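Local atomic coordinates of yncA (Salmonella typhimurium, PDB entry 3DR6), a protein that probably transfers an acetyl group from acetyl-coenzyme A to an acceptor, as a putative acetyltransferase of the GNAT family whose acceptor substrate is not established. Residues Glu19-Asn22 and His23-His27; Arg106-Asp109 and Glu110-Cys114; Gln126-Ala129 and Ser130-His134; Val148-Phe152 and Gly153-Asp157. One frame throughout, in Å; residues are numbered along the deposited sequence.

Contact 1: residues Glu19-Asn22 and His23-His27; sequences EIYN and HAVLH
Glu19 opens the run with its carbonyl: Glu19 O accepts from His23 N at 3.0 Å, one full helical turn on, while its carboxylate leads off on the exposed side, where a charged residue is at home. Ile20 O accepts likewise from Ala24 N, and its branched side chain leaves the helix on the buried side, over Tyr68 and Tyr89 of the sheet; the small Ala24 suits the buried place against Tyr89. Tyr21 makes the side-chain contact. With CG anti to the backbone N (chi1 179°) its ring comes alongside Val25, the two side chains meeting at a slant, and Val25 CG2 approaches the ring obliquely, 3.5 Å from Tyr21 CE2. The same methyl stands 3.4 Å from Tyr21 O, which accepts from Val25 N. Asn22 O receives Leu26 N at 2.9 Å, and the amide of Asn22 reaches the loop that follows, OD1 accepting from the backbone N of Val37. The four carbonyls of residues 19-22 are thus satisfied within the helix, so its apolar face can be buried against the sheet, while Asn22 ties the helix to the following loop, helped by a weak bond from Tyr21 OH to Asn33 OD1.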
loop_
_atom_site.group_PDB
_atom_site.type_symbol
_atom_site.label_atom_id
_atom_site.label_comp_id
_atom_site.label_asym_id
_atom_site.label_seq_id
_atom_site.Cartn_x
_atom_site.Cartn_y
_atom_site.Cartn_z
ATOM N N GLU C 19 -15.976 7.480 -17.624
ATOM C CA GLU C 19 -15.315 8.481 -18.468
ATOM C C GLU C 19 -14.228 9.226 -17.706
ATOM O O GLU C 19 -13.134 9.400 -18.211
ATOM C CB GLU C 19 -16.309 9.505 -18.998
ATOM C CG GLU C 19 -17.209 9.002 -20.064
ATOM C CD GLU C 19 -17.997 10.144 -20.693
ATOM O OE1 GLU C 19 -17.936 11.281 -20.154
ATOM O OE2 GLU C 19 -18.668 9.898 -21.718
ATOM N N ILE C 20 -14.558 9.679 -16.497
ATOM C CA ILE C 20 -13.616 10.441 -15.683
ATOM C C ILE C 20 -12.409 9.565 -15.275
ATOM O O ILE C 20 -11.262 10.029 -15.334
ATOM C CB ILE C 20 -14.293 11.071 -14.449
ATOM C CG1 ILE C 20 -15.342 12.100 -14.893
ATOM C CG2 ILE C 20 -13.248 11.718 -13.549
ATOM C CD1 ILE C 20 -16.416 12.427 -13.837
ATOM N N TYR C 21 -12.687 8.324 -14.859
ATOM C CA TYR C 21 -11.634 7.329 -14.514
ATOM C C TYR C 21 -10.666 7.102 -15.684
ATOM O O TYR C 21 -9.431 7.190 -15.516
ATOM C CB TYR C 21 -12.269 5.984 -14.093
ATOM C CG TYR C 21 -11.257 4.909 -13.757
ATOM C CD1 TYR C 21 -10.764 4.794 -12.461
ATOM C CD2 TYR C 21 -10.787 4.015 -14.732
ATOM C CE1 TYR C 21 -9.833 3.813 -12.143
ATOM C CE2 TYR C 21 -9.852 3.012 -14.406
ATOM C CZ TYR C 21 -9.388 2.930 -13.104
ATOM O OH TYR C 21 -8.450 1.974 -12.730
ATOM N N ASN C 22 -11.227 6.810 -16.858
ATOM C CA ASN C 22 -10.444 6.574 -18.079
ATOM C C ASN C 22 -9.632 7.780 -18.517
ATOM O O ASN C 22 -8.497 7.621 -18.969
ATOM C CB ASN C 22 -11.346 6.091 -19.225
ATOM C CG ASN C 22 -11.808 4.659 -19.023
ATOM O OD1 ASN C 22 -11.206 3.907 -18.246
ATOM N ND2 ASN C 22 -12.874 4.268 -19.731
ATOM N N HIS C 23 -10.204 8.974 -18.373
ATOM C CA HIS C 23 -9.431 10.196 -18.584
ATOM C C HIS C 23 -8.200 10.240 -17.658
ATOM O O HIS C 23 -7.075 10.503 -18.115
ATOM C CB HIS C 23 -10.263 11.459 -18.371
ATOM C CG HIS C 23 -9.425 12.696 -18.302
ATOM N ND1 HIS C 23 -9.069 13.289 -17.111
ATOM C CD2 HIS C 23 -8.786 13.389 -19.272
ATOM C CE1 HIS C 23 -8.276 14.318 -17.356
ATOM N NE2 HIS C 23 -8.101 14.407 -18.661
ATOM N N ALA C 24 -8.430 9.994 -16.365
ATOM C CA ALA C 24 -7.332 9.998 -15.390
ATOM C C ALA C 24 -6.255 8.990 -15.820
ATOM O O ALA C 24 -5.056 9.305 -15.828
ATOM C CB ALA C 24 -7.851 9.673 -14.011
ATOM N N VAL C 25 -6.703 7.802 -16.216
ATOM C CA VAL C 25 -5.811 6.703 -16.634
ATOM C C VAL C 25 -4.964 7.066 -17.866
ATOM O O VAL C 25 -3.755 6.832 -17.889
ATOM C CB VAL C 25 -6.628 5.393 -16.911
ATOM C CG1 VAL C 25 -5.819 4.376 -17.734
ATOM C CG2 VAL C 25 -7.109 4.767 -15.597
ATOM N N LEU C 26 -5.602 7.623 -18.893
ATOM C CA LEU C 26 -4.895 7.845 -20.155
ATOM C C LEU C 26 -4.064 9.120 -20.171
ATOM O O LEU C 26 -2.995 9.157 -20.778
ATOM C CB LEU C 26 -5.891 7.867 -21.326
ATOM C CG LEU C 26 -6.568 6.571 -21.762
ATOM C CD1 LEU C 26 -7.596 6.923 -22.825
ATOM C CD2 LEU C 26 -5.569 5.532 -22.309
ATOM N N HIS C 27 -4.554 10.168 -19.519
ATOM C CA HIS C 27 -4.083 11.516 -19.808
ATOM C C HIS C 27 -3.481 12.256 -18.624
ATOM O O HIS C 27 -3.153 13.447 -18.739
ATOM C CB HIS C 27 -5.223 12.343 -20.464
ATOM C CG HIS C 27 -5.795 11.687 -21.682
ATOM N ND1 HIS C 27 -5.034 11.410 -22.799
ATOM C CD2 HIS C 27 -7.039 11.209 -21.945
ATOM C CE1 HIS C 27 -5.788 10.801 -23.700
ATOM N NE2 HIS C 27 -7.006 10.665 -23.204
#

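Contact 2: residues Arg106-Asp109 and Glu110-Cys114; sequences RLID and EARRC
Arg106 reaches Glu110 one turn further along the helix and grips a single oxygen with two nitrogens, side-on: Arg106 NE lies 2.9 Å and Arg106 NH2 3.1 Å from Glu110 OE2. The oxygen sits in the guanidinium plane, and NE meets its anti lone pair; the carboxylate is turned 55° from that plane, and NH2 comes from above the carboxylate. Both chains bend at chi2 (61° in Arg106, -56° in Glu110), which folds the long side chains back toward each other. Arg113 NH2 forms a salt bridge to the same oxygen at 3.0 Å, so one acceptor gathers two arginines, an arrangement that would probably stabilise the ionised carboxylate. This is the compact part of the contact. On the solvent side the pairing is looser: Asp109 OD1 and Arg112 NH1 remain 4.1 Å apart, beyond direct bonding, and a water donates to the aspartate and accepts from the arginine; a second water links Asp109 OD2 with Arg113 NH1 in the same way. Arg112 also runs alongside Ile108, its NH1 3.5 Å from Ile108 CG2, while its NE donates to Leu165 O. Leu107, Ile108 and the small Ala111 are apolar and face the sheet: helix 99-113, the crossover of a beta-alpha-beta unit, lays them on Leu57, Phe71 and Met119 of strands 56-61, 64-73 and 118-124.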
loop_
_atom_site.group_PDB
_atom_site.type_symbol
_atom_site.label_atom_id
_atom_site.label_comp_id
_atom_site.label_asym_id
_atom_site.label_seq_id
_atom_site.Cartn_x
_atom_site.Cartn_y
_atom_site.Cartn_z
ATOM N N ARG C 106 -16.203 16.551 1.814
ATOM C CA ARG C 106 -17.348 15.659 2.031
ATOM C C ARG C 106 -16.886 14.213 2.328
ATOM O O ARG C 106 -17.403 13.556 3.254
ATOM C CB ARG C 106 -18.300 15.698 0.842
ATOM C CG ARG C 106 -19.476 14.704 0.927
ATOM C CD ARG C 106 -20.404 14.942 2.144
ATOM N NE ARG C 106 -21.373 13.847 2.269
ATOM C CZ ARG C 106 -22.498 13.742 1.549
ATOM N NH1 ARG C 106 -22.830 14.665 0.645
ATOM N NH2 ARG C 106 -23.302 12.703 1.730
ATOM N N LEU C 107 -15.892 13.746 1.570
ATOM C CA LEU C 107 -15.313 12.408 1.758
ATOM C C LEU C 107 -14.803 12.180 3.186
ATOM O O LEU C 107 -15.041 11.131 3.794
ATOM C CB LEU C 107 -14.170 12.192 0.756
ATOM C CG LEU C 107 -13.816 10.749 0.446
ATOM C CD1 LEU C 107 -15.020 10.029 -0.244
ATOM C CD2 LEU C 107 -12.534 10.699 -0.395
ATOM N N ILE C 108 -14.118 13.185 3.714
ATOM C CA ILE C 108 -13.561 13.138 5.069
ATOM C C ILE C 108 -14.666 12.924 6.111
ATOM O O ILE C 108 -14.496 12.156 7.047
ATOM C CB ILE C 108 -12.778 14.427 5.386
ATOM C CG1 ILE C 108 -11.457 14.451 4.619
ATOM C CG2 ILE C 108 -12.525 14.577 6.890
ATOM C CD1 ILE C 108 -10.868 15.862 4.430
ATOM N N ASP C 109 -15.794 13.599 5.913
ATOM C CA ASP C 109 -16.960 13.456 6.770
ATOM C C ASP C 109 -17.455 12.022 6.753
ATOM O O ASP C 109 -17.781 11.468 7.802
ATOM C CB ASP C 109 -18.092 14.355 6.270
ATOM C CG ASP C 109 -17.811 15.826 6.478
ATOM O OD1 ASP C 109 -17.000 16.174 7.353
ATOM O OD2 ASP C 109 -18.427 16.639 5.750
ATOM N N GLU C 110 -17.502 11.433 5.554
ATOM C CA GLU C 110 -17.952 10.051 5.385
ATOM C C GLU C 110 -16.977 9.102 6.049
ATOM O O GLU C 110 -17.395 8.139 6.670
ATOM C CB GLU C 110 -18.167 9.685 3.909
ATOM C CG GLU C 110 -19.295 10.469 3.202
ATOM C CD GLU C 110 -20.654 10.371 3.890
ATOM O OE1 GLU C 110 -20.969 9.313 4.499
ATOM O OE2 GLU C 110 -21.411 11.367 3.819
ATOM N N ALA C 111 -15.680 9.396 5.951
ATOM C CA ALA C 111 -14.655 8.599 6.628
ATOM C C ALA C 111 -14.867 8.576 8.157
ATOM O O ALA C 111 -14.817 7.514 8.778
ATOM C CB ALA C 111 -13.236 9.096 6.252
ATOM N N ARG C 112 -15.190 9.729 8.753
ATOM C CA ARG C 112 -15.517 9.732 10.190
ATOM C C ARG C 112 -16.748 8.863 10.527
ATOM O O ARG C 112 -16.755 8.161 11.535
ATOM C CB ARG C 112 -15.693 11.156 10.723
ATOM C CG ARG C 112 -14.387 11.975 10.670
ATOM C CD ARG C 112 -14.375 13.110 11.736
ATOM N NE ARG C 112 -13.132 13.873 11.605
ATOM C CZ ARG C 112 -12.953 14.885 10.745
ATOM N NH1 ARG C 112 -13.936 15.321 9.984
ATOM N NH2 ARG C 112 -11.775 15.484 10.674
ATOM N N ARG C 113 -17.782 8.908 9.686
ATOM C CA ARG C 113 -18.970 8.052 9.885
ATOM C C ARG C 113 -18.651 6.550 9.827
ATOM O O ARG C 113 -19.386 5.735 10.395
ATOM C CB ARG C 113 -20.062 8.402 8.860
ATOM C CG ARG C 113 -20.792 9.658 9.202
ATOM C CD ARG C 113 -21.715 10.109 8.077
ATOM N NE ARG C 113 -22.078 11.500 8.325
ATOM C CZ ARG C 113 -21.647 12.544 7.620
ATOM N NH1 ARG C 113 -22.044 13.770 7.957
ATOM N NH2 ARG C 113 -20.853 12.375 6.570
ATOM N N CYS C 114 -17.564 6.197 9.145
ATOM C CA CYS C 114 -17.119 4.813 9.041
ATOM C C CYS C 114 -16.118 4.480 10.166
ATOM O O CYS C 114 -15.584 3.363 10.217
ATOM C CB CYS C 114 -16.504 4.558 7.663
ATOM S SG CYS C 114 -17.710 4.557 6.312
HETATM O O HOH W 1 -16.582 14.899 9.892
HETATM O O HOH W 2 -21.197 15.454 5.534
#

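Contact 3: residues Gln126-Ala129 and Ser130-His134; sequences QNAA and SIRLH
A chi1 of -167° sets Asn127 CG opposite its own backbone N and carries the amide over the first turn of the helix, where Asn127 OD1 accepts from Ser130 N at 3.0 Å. The N-H points fairly straight at the oxygen, yet the donor stands 60° out of the amide carbonyl plane, so the bond does not follow a lone pair. Ser130 CB also packs 3.5 Å from Asn127 CG, and the backbone carbonyl of Asn127 takes Ile131 N at 3.1 Å. In Arg132 a bend at chi3 (-29°) folds the guanidinium back, laying one face over Ala128 O and Ala129 CA; the two small alanines leave room for it on the exposed side. Further on, Ser130 O accepts twice, from His134 N and from His134 ND1 at 2.7 Å, the two donors arriving from opposite faces of its carbonyl plane. That second bond fixes the ring's rotation, while His134 NE2 is hydrogen-bonded to His86 NE2 on strand 83-90. First-turn N-H groups have no preceding helical carbonyls to bind, and the short, polar Asn127 supplies an acceptor for one of them, Ser130 N: this is an asparagine N-cap, starting helix 128-135 of the GNAT fold after strand 118-124.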
loop_
_atom_site.group_PDB
_atom_site.type_symbol
_atom_site.label_atom_id
_atom_site.label_comp_id
_atom_site.label_asym_id
_atom_site.label_seq_id
_atom_site.Cartn_x
_atom_site.Cartn_y
_atom_site.Cartn_z
ATOM N N GLN C 126 5.465 16.002 -7.713
ATOM C CA GLN C 126 5.603 17.256 -8.440
ATOM C C GLN C 126 4.284 18.062 -8.549
ATOM O O GLN C 126 4.287 19.250 -8.979
ATOM C CB GLN C 126 6.287 16.990 -9.797
ATOM C CG GLN C 126 7.795 16.524 -9.652
ATOM C CD GLN C 126 8.011 15.024 -9.181
ATOM O OE1 GLN C 126 7.057 14.235 -9.022
ATOM N NE2 GLN C 126 9.287 14.649 -8.971
ATOM N N ASN C 127 3.178 17.455 -8.092
ATOM C CA ASN C 127 1.841 18.086 -8.112
ATOM C C ASN C 127 1.649 19.059 -6.938
ATOM O O ASN C 127 0.986 18.757 -5.922
ATOM C CB ASN C 127 0.732 17.025 -8.181
ATOM C CG ASN C 127 -0.643 17.604 -8.514
ATOM O OD1 ASN C 127 -0.881 18.818 -8.437
ATOM N ND2 ASN C 127 -1.562 16.725 -8.845
ATOM N N ALA C 128 2.261 20.223 -7.087
ATOM C CA ALA C 128 2.236 21.259 -6.069
ATOM C C ALA C 128 0.810 21.719 -5.750
ATOM O O ALA C 128 0.494 21.978 -4.585
ATOM C CB ALA C 128 3.126 22.435 -6.495
ATOM N N ALA C 129 -0.048 21.793 -6.768
ATOM C CA ALA C 129 -1.446 22.213 -6.568
ATOM C C ALA C 129 -2.199 21.260 -5.647
ATOM O O ALA C 129 -2.958 21.703 -4.777
ATOM C CB ALA C 129 -2.178 22.333 -7.898
ATOM N N SER C 130 -2.015 19.954 -5.866
ATOM C CA SER C 130 -2.662 18.953 -5.016
ATOM C C SER C 130 -2.118 19.007 -3.575
ATOM O O SER C 130 -2.876 18.889 -2.605
ATOM C CB SER C 130 -2.513 17.546 -5.612
ATOM O OG SER C 130 -3.175 16.598 -4.775
ATOM N N ILE C 131 -0.809 19.200 -3.445
ATOM C CA ILE C 131 -0.186 19.350 -2.136
ATOM C C ILE C 131 -0.783 20.537 -1.360
ATOM O O ILE C 131 -1.125 20.413 -0.179
ATOM C CB ILE C 131 1.352 19.417 -2.287
ATOM C CG1 ILE C 131 1.836 18.040 -2.800
ATOM C CG2 ILE C 131 2.025 19.829 -0.961
ATOM C CD1 ILE C 131 3.313 17.979 -3.196
ATOM N N ARG C 132 -0.937 21.666 -2.049
ATOM C CA ARG C 132 -1.559 22.868 -1.454
ATOM C C ARG C 132 -3.002 22.619 -1.010
ATOM O O ARG C 132 -3.403 23.025 0.097
ATOM C CB ARG C 132 -1.481 24.017 -2.479
ATOM C CG ARG C 132 -2.022 25.375 -2.045
ATOM C CD ARG C 132 -1.774 26.436 -3.172
ATOM N NE ARG C 132 -0.577 26.117 -3.969
ATOM C CZ ARG C 132 -0.552 25.882 -5.288
ATOM N NH1 ARG C 132 0.597 25.571 -5.887
ATOM N NH2 ARG C 132 -1.662 25.969 -6.019
ATOM N N LEU C 133 -3.769 21.952 -1.869
ATOM C CA LEU C 133 -5.163 21.650 -1.606
ATOM C C LEU C 133 -5.238 20.784 -0.354
ATOM O O LEU C 133 -6.043 21.011 0.530
ATOM C CB LEU C 133 -5.775 20.920 -2.805
ATOM C CG LEU C 133 -7.246 20.473 -2.752
ATOM C CD1 LEU C 133 -7.826 20.328 -4.152
ATOM C CD2 LEU C 133 -7.433 19.177 -1.953
ATOM N N HIS C 134 -4.388 19.769 -0.285
ATOM C CA HIS C 134 -4.384 18.911 0.893
ATOM C C HIS C 134 -3.949 19.612 2.187
ATOM O O HIS C 134 -4.558 19.387 3.235
ATOM C CB HIS C 134 -3.540 17.651 0.602
ATOM C CG HIS C 134 -4.250 16.657 -0.265
ATOM N ND1 HIS C 134 -4.251 16.727 -1.643
ATOM C CD2 HIS C 134 -4.965 15.555 0.054
ATOM C CE1 HIS C 134 -4.965 15.729 -2.132
ATOM N NE2 HIS C 134 -5.389 14.991 -1.123
#

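Contact 4: residues Val148-Phe152 and Gly153-Asp157; sequences VGVKF and GRWLD
Gly149 and Leu156 exchange two backbone hydrogen bonds, Leu156 N to Gly149 O at 2.7 Å and Gly149 N to Leu156 O at 3.1 Å; the absence of a side chain on Gly149 suits the close approach of Leu156 CB. Beside this pair the indole of Trp155 presents its edge to Gly149 O, with Trp155 CE3 3.5 Å away, and lies alongside Val150, whose CB is 3.8 Å from the same carbon. On the face shared by Lys151 and Leu156, Leu156 CD1 packs 3.7 Å from Lys151 CB. The arrangement is an antiparallel beta hairpin joining strands 140-151 and 154-164: Lys151 and Arg154 pair by two backbone bonds around a type I' turn, where Phe152 and Gly153 take positive phi (82° at Gly153), and a classic bulge sets both Val148 and Gly149 against Leu156. At the turn Arg154 NH2 approaches the edge of the Phe152 ring, and a water joins that nitrogen, 2.7 Å away, to Phe152 O. The extended chain of Lys151 carries NZ to the backbone oxygens of Val25, Thr28 and Ile31. Trp155 is held from beyond the chain, its NE1 donating to His168 O of the second subunit and its ring stacking on His117 of that subunit.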
loop_
_atom_site.group_PDB
_atom_site.type_symbol
_atom_site.label_atom_id
_atom_site.label_comp_id
_atom_site.label_asym_id
_atom_site.label_seq_id
_atom_site.Cartn_x
_atom_site.Cartn_y
_atom_site.Cartn_z
ATOM N N VAL C 148 9.126 5.066 -7.163
ATOM C CA VAL C 148 8.308 3.914 -6.761
ATOM C C VAL C 148 7.224 3.623 -7.819
ATOM O O VAL C 148 6.670 2.519 -7.879
ATOM C CB VAL C 148 7.711 4.059 -5.315
ATOM C CG1 VAL C 148 8.823 3.969 -4.254
ATOM C CG2 VAL C 148 6.907 5.372 -5.141
ATOM N N GLY C 149 6.937 4.619 -8.660
ATOM C CA GLY C 149 5.941 4.449 -9.717
ATOM C C GLY C 149 6.527 4.566 -11.114
ATOM O O GLY C 149 7.662 5.022 -11.296
ATOM N N VAL C 150 5.732 4.214 -12.116
ATOM C CA VAL C 150 6.197 4.341 -13.504
ATOM C C VAL C 150 4.992 4.631 -14.395
ATOM O O VAL C 150 3.952 3.997 -14.247
ATOM C CB VAL C 150 7.005 3.084 -13.987
ATOM C CG1 VAL C 150 6.135 1.788 -14.050
ATOM C CG2 VAL C 150 7.687 3.346 -15.330
ATOM N N LYS C 151 5.127 5.614 -15.276
ATOM C CA LYS C 151 4.105 5.887 -16.298
ATOM C C LYS C 151 4.721 6.768 -17.383
ATOM O O LYS C 151 5.629 7.553 -17.102
ATOM C CB LYS C 151 2.904 6.610 -15.667
ATOM C CG LYS C 151 1.563 6.391 -16.382
ATOM C CD LYS C 151 0.380 6.948 -15.586
ATOM C CE LYS C 151 -0.946 6.586 -16.289
ATOM N NZ LYS C 151 -2.099 7.314 -15.698
ATOM N N PHE C 152 4.229 6.630 -18.614
ATOM C CA PHE C 152 4.648 7.533 -19.716
ATOM C C PHE C 152 6.168 7.597 -19.916
ATOM O O PHE C 152 6.699 8.645 -20.302
ATOM C CB PHE C 152 4.136 8.956 -19.461
ATOM C CG PHE C 152 2.661 9.050 -19.211
ATOM C CD1 PHE C 152 1.745 8.432 -20.073
ATOM C CD2 PHE C 152 2.181 9.783 -18.124
ATOM C CE1 PHE C 152 0.359 8.529 -19.835
ATOM C CE2 PHE C 152 0.797 9.907 -17.886
ATOM C CZ PHE C 152 -0.115 9.273 -18.734
ATOM N N GLY C 153 6.850 6.478 -19.670
ATOM C CA GLY C 153 8.262 6.342 -19.965
ATOM C C GLY C 153 9.181 6.919 -18.918
ATOM O O GLY C 153 10.391 7.002 -19.139
ATOM N N ARG C 154 8.619 7.304 -17.775
ATOM C CA ARG C 154 9.433 7.867 -16.692
ATOM C C ARG C 154 9.150 7.255 -15.323
ATOM O O ARG C 154 8.023 6.852 -15.048
ATOM C CB ARG C 154 9.300 9.399 -16.644
ATOM C CG ARG C 154 8.071 9.966 -15.960
ATOM C CD ARG C 154 8.005 11.492 -16.151
ATOM N NE ARG C 154 6.894 12.030 -15.370
ATOM C CZ ARG C 154 5.674 12.179 -15.863
ATOM N NH1 ARG C 154 4.709 12.655 -15.107
ATOM N NH2 ARG C 154 5.437 11.868 -17.136
ATOM N N TRP C 155 10.177 7.187 -14.474
ATOM C CA TRP C 155 9.957 6.817 -13.063
ATOM C C TRP C 155 9.263 7.971 -12.375
ATOM O O TRP C 155 9.581 9.146 -12.655
ATOM C CB TRP C 155 11.277 6.514 -12.350
ATOM C CG TRP C 155 12.012 5.337 -12.957
ATOM C CD1 TRP C 155 13.207 5.367 -13.604
ATOM C CD2 TRP C 155 11.586 3.962 -12.947
ATOM N NE1 TRP C 155 13.556 4.099 -14.008
ATOM C CE2 TRP C 155 12.575 3.217 -13.625
ATOM C CE3 TRP C 155 10.444 3.296 -12.443
ATOM C CZ2 TRP C 155 12.484 1.807 -13.809
ATOM C CZ3 TRP C 155 10.347 1.888 -12.625
ATOM C CH2 TRP C 155 11.363 1.171 -13.302
ATOM N N LEU C 156 8.303 7.648 -11.515
ATOM C CA LEU C 156 7.506 8.638 -10.803
ATOM C C LEU C 156 7.791 8.605 -9.310
ATOM O O LEU C 156 7.991 7.508 -8.728
ATOM C CB LEU C 156 6.005 8.382 -11.027
ATOM C CG LEU C 156 5.480 8.347 -12.458
ATOM C CD1 LEU C 156 3.978 8.052 -12.437
ATOM C CD2 LEU C 156 5.764 9.664 -13.182
ATOM N N ASP C 157 7.790 9.800 -8.694
ATOM C CA ASP C 157 7.971 9.942 -7.246
ATOM C C ASP C 157 6.603 10.080 -6.575
ATOM O O ASP C 157 5.685 10.740 -7.119
ATOM C CB ASP C 157 8.828 11.162 -6.909
ATOM C CG ASP C 157 10.193 11.144 -7.613
ATOM O OD1 ASP C 157 10.666 10.080 -8.085
ATOM O OD2 ASP C 157 10.788 12.245 -7.703
HETATM O O HOH W 3 6.763 11.489 -19.428
#

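Overall arrangement
Along the chain the four contacts follow in series. Contacts 1, 2 and 3 belong to helices 14-27, 99-113 and 128-135, whereas contact 4 is the hairpin of strands 140-151 and 154-164 at one edge of the mixed sheet. Contacts 1 and 2 lie on opposite sides of the chain's centre, their own centres about 25 Å apart; the centres of contacts 2 and 4 are about 31 Å apart. Two polar links tie the hairpin to its nearer neighbours: Val25 O of contact 1 meets Lys151 NZ, and Gln126 NE2 of contact 3 meets Asp157 OD2. Contact 4 alone touches the second subunit, so the hairpin touches helix 14-27, the lead-in to helix 128-135 and the second subunit.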